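Local coordinates for protein fructokinase (Vibrio cholerae serotype O1, PDB 5F0Z) that probably phosphorylates fructose at the expense of ATP, as a fructokinase of the PfkB carbohydrate kinase family, at residues P173-E178 with Q208-T213. Numbering follows the deposited sequence.
Sequences PNLREE and QFLTGT. With CA (calcium ion), chain D; FRU (beta-D-fructofuranose), chain B.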
loop_
_atom_site.group_PDB
_atom_site.type_symbol
_atom_site.label_atom_id
_atom_site.label_comp_id
_atom_site.label_asym_id
_atom_site.label_seq_id
_atom_site.Cartn_x
_atom_site.Cartn_y
_atom_site.Cartn_z
ATOM N N PRO A 173 5.664 21.316 -9.933
ATOM C CA PRO A 173 5.317 20.073 -10.640
ATOM C C PRO A 173 5.540 18.801 -9.841
ATOM O O PRO A 173 4.644 17.960 -9.772
ATOM C CB PRO A 173 6.217 20.135 -11.862
ATOM C CG PRO A 173 6.210 21.589 -12.201
ATOM C CD PRO A 173 6.168 22.331 -10.871
ATOM N N ASN A 174 6.702 18.666 -9.210
ATOM C CA ASN A 174 6.925 17.526 -8.346
ATOM C C ASN A 174 6.491 16.245 -9.066
ATOM O O ASN A 174 5.606 15.488 -8.615
ATOM C CB ASN A 174 6.147 17.706 -7.047
ATOM C CG ASN A 174 7.021 17.564 -5.826
ATOM O OD1 ASN A 174 8.098 16.997 -5.890
ATOM N ND2 ASN A 174 6.545 18.088 -4.695
ATOM N N LEU A 175 7.133 15.986 -10.197
ATOM C CA LEU A 175 6.635 14.957 -11.110
ATOM C C LEU A 175 6.760 13.543 -10.566
ATOM O O LEU A 175 7.807 13.138 -10.088
ATOM C CB LEU A 175 7.360 15.037 -12.449
ATOM C CG LEU A 175 7.269 16.390 -13.166
ATOM C CD1 LEU A 175 8.110 16.375 -14.482
ATOM C CD2 LEU A 175 5.841 16.728 -13.471
ATOM N N ARG A 176 5.669 12.789 -10.667
ATOM C CA ARG A 176 5.650 11.361 -10.338
ATOM C C ARG A 176 4.840 10.680 -11.431
ATOM O O ARG A 176 3.644 10.443 -11.298
ATOM C CB ARG A 176 5.001 11.126 -8.964
ATOM C CG ARG A 176 5.580 11.989 -7.844
ATOM C CD ARG A 176 7.001 11.541 -7.390
ATOM N NE ARG A 176 7.376 12.320 -6.215
ATOM C CZ ARG A 176 8.002 13.497 -6.219
ATOM N NH1 ARG A 176 8.443 14.033 -7.342
ATOM N NH2 ARG A 176 8.224 14.131 -5.073
ATOM N N GLU A 177 5.507 10.374 -12.525
ATOM C CA GLU A 177 4.813 9.930 -13.728
ATOM C C GLU A 177 3.927 8.712 -13.505
ATOM O O GLU A 177 2.862 8.592 -14.129
ATOM C CB GLU A 177 5.820 9.620 -14.825
ATOM C CG GLU A 177 5.155 9.346 -16.179
ATOM C CD GLU A 177 6.158 8.995 -17.268
ATOM O OE1 GLU A 177 6.579 7.825 -17.325
ATOM O OE2 GLU A 177 6.521 9.887 -18.060
ATOM N N GLU A 178 4.365 7.783 -12.650
ATOM C CA GLU A 178 3.668 6.522 -12.551
ATOM C C GLU A 178 2.250 6.686 -12.014
ATOM O O GLU A 178 1.423 5.790 -12.169
ATOM C CB GLU A 178 4.434 5.512 -11.715
ATOM C CG GLU A 178 4.151 5.621 -10.223
ATOM C CD GLU A 178 4.398 4.292 -9.498
ATOM O OE1 GLU A 178 3.601 3.306 -9.593
ATOM O OE2 GLU A 178 5.413 4.245 -8.836
ATOM N N GLN A 208 14.076 20.859 -17.274
ATOM C CA GLN A 208 14.577 20.332 -18.538
ATOM C C GLN A 208 13.613 19.301 -19.132
ATOM O O GLN A 208 13.351 19.309 -20.340
ATOM C CB GLN A 208 15.986 19.770 -18.369
ATOM C CG GLN A 208 17.011 20.851 -18.062
ATOM C CD GLN A 208 18.412 20.311 -17.920
ATOM O OE1 GLN A 208 18.724 19.234 -18.424
ATOM N NE2 GLN A 208 19.261 21.047 -17.215
ATOM N N PHE A 209 13.034 18.453 -18.287
ATOM C CA PHE A 209 12.109 17.436 -18.800
ATOM C C PHE A 209 10.844 18.051 -19.430
ATOM O O PHE A 209 10.438 17.666 -20.530
ATOM C CB PHE A 209 11.740 16.423 -17.706
ATOM C CG PHE A 209 10.755 15.407 -18.148
ATOM C CD1 PHE A 209 11.172 14.243 -18.781
ATOM C CD2 PHE A 209 9.408 15.614 -17.963
ATOM C CE1 PHE A 209 10.258 13.300 -19.203
ATOM C CE2 PHE A 209 8.485 14.670 -18.392
ATOM C CZ PHE A 209 8.909 13.517 -19.012
ATOM N N LEU A 210 10.242 19.004 -18.740
ATOM C CA LEU A 210 8.978 19.611 -19.152
ATOM C C LEU A 210 9.117 20.522 -20.372
ATOM O O LEU A 210 8.163 20.711 -21.130
ATOM C CB LEU A 210 8.376 20.382 -17.985
ATOM C CG LEU A 210 7.780 19.512 -16.881
ATOM C CD1 LEU A 210 7.582 20.311 -15.608
ATOM C CD2 LEU A 210 6.503 18.857 -17.345
ATOM N N THR A 211 10.314 21.039 -20.595
ATOM C CA THR A 211 10.599 21.869 -21.763
ATOM C C THR A 211 11.348 21.150 -22.877
ATOM O O THR A 211 11.558 21.726 -23.946
ATOM C CB THR A 211 11.418 23.078 -21.371
ATOM O OG1 THR A 211 12.635 22.677 -20.731
ATOM C CG2 THR A 211 10.609 23.966 -20.462
ATOM N N GLY A 212 11.766 19.906 -22.640
ATOM C CA GLY A 212 12.582 19.176 -23.601
ATOM C C GLY A 212 13.970 19.757 -23.887
ATOM O O GLY A 212 14.498 19.678 -25.011
ATOM N N THR A 213 14.604 20.317 -22.862
ATOM C CA THR A 213 15.875 20.991 -23.050
ATOM C C THR A 213 16.984 20.296 -22.266
ATOM O O THR A 213 16.717 19.389 -21.468
ATOM C CB THR A 213 15.784 22.459 -22.613
ATOM O OG1 THR A 213 15.376 22.510 -21.252
ATOM C CG2 THR A 213 14.768 23.205 -23.438
HETATM CA CA CA D . 10.207 17.774 -5.553
HETATM C C1 FRU B . 4.311 12.289 -3.404
HETATM C C2 FRU B . 5.653 12.152 -2.757
HETATM C C3 FRU B . 5.607 11.582 -1.381
HETATM C C4 FRU B . 6.716 12.304 -0.698
HETATM C C5 FRU B . 6.763 13.613 -1.434
HETATM C C6 FRU B . 8.121 14.259 -1.496
HETATM O O1 FRU B . 3.505 13.219 -2.778
HETATM O O2 FRU B . 6.424 11.341 -3.565
HETATM O O3 FRU B . 5.807 10.184 -1.406
HETATM O O4 FRU B . 6.461 12.549 0.650
HETATM O O5 FRU B . 6.316 13.371 -2.742
HETATM O O6 FRU B . 8.058 15.486 -2.171
HETATM O O HOH W 1 10.571 16.299 -7.420
HETATM O O HOH W 2 10.366 16.372 -3.628
HETATM O O HOH W 3 12.594 18.074 -5.187
HETATM O O HOH W 4 9.352 19.528 -4.177
HETATM O O HOH W 5 10.050 19.580 -7.231
#
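Leu175 pushes its CD1 methyl between Phe209 and Leu210, 3.8 Å from Phe209 CD2 and 4.0 Å from Leu210 CG, and so joins the active-site loop after strand 168-172 to helix 204-211 in the ribokinase-like fold of this PfkB kinase. The methyl approaches the Phe209 ring obliquely but meets Leu210 tip to tip. CG anti to the backbone N (chi1 177°) sets the Phe209 ring where its CD2 meets Leu175 CD1. Leu210 also crosses Pro173, its CD1 lying 3.9 Å from Pro173 CG. No hydrogen bond links the two segments; Val190 of helix 186-194 touches both leucines, and Phe202 of strand 199-203 packs on Pro173 and Leu210. The helix ends just beyond, in a Schellman motif with Gly212 at C-prime: Thr213 N bonds to Gln208 O, and Gly212 N more weakly to Phe209 O.

The polar side chains between Pro173 and Glu177 serve the ligands instead. Asn174 supplies the one protein ligand of the calcium ion, OD1, and five waters complete six-fold coordination. Its ND2 is hydrogen-bonded to Asp266, which also binds fructose. Arg176, its chain bent at chi2 (-73°), turns its guanidinium edge to the sugar: NE donates almost straight to fructose O2 at 3.0 Å, and NH2 reaches O5. NH2 also donates a bent hydrogen bond (131°) to Asn174 OD1 from above its carbonyl plane, so that one guanidinium bridges the sugar and the calcium ligand; two calcium-bound waters accept from it, one weakly. Leu175 O helps to hold the group's rotation, accepting from Arg176 NH1 at 3.0 Å in the guanidinium plane.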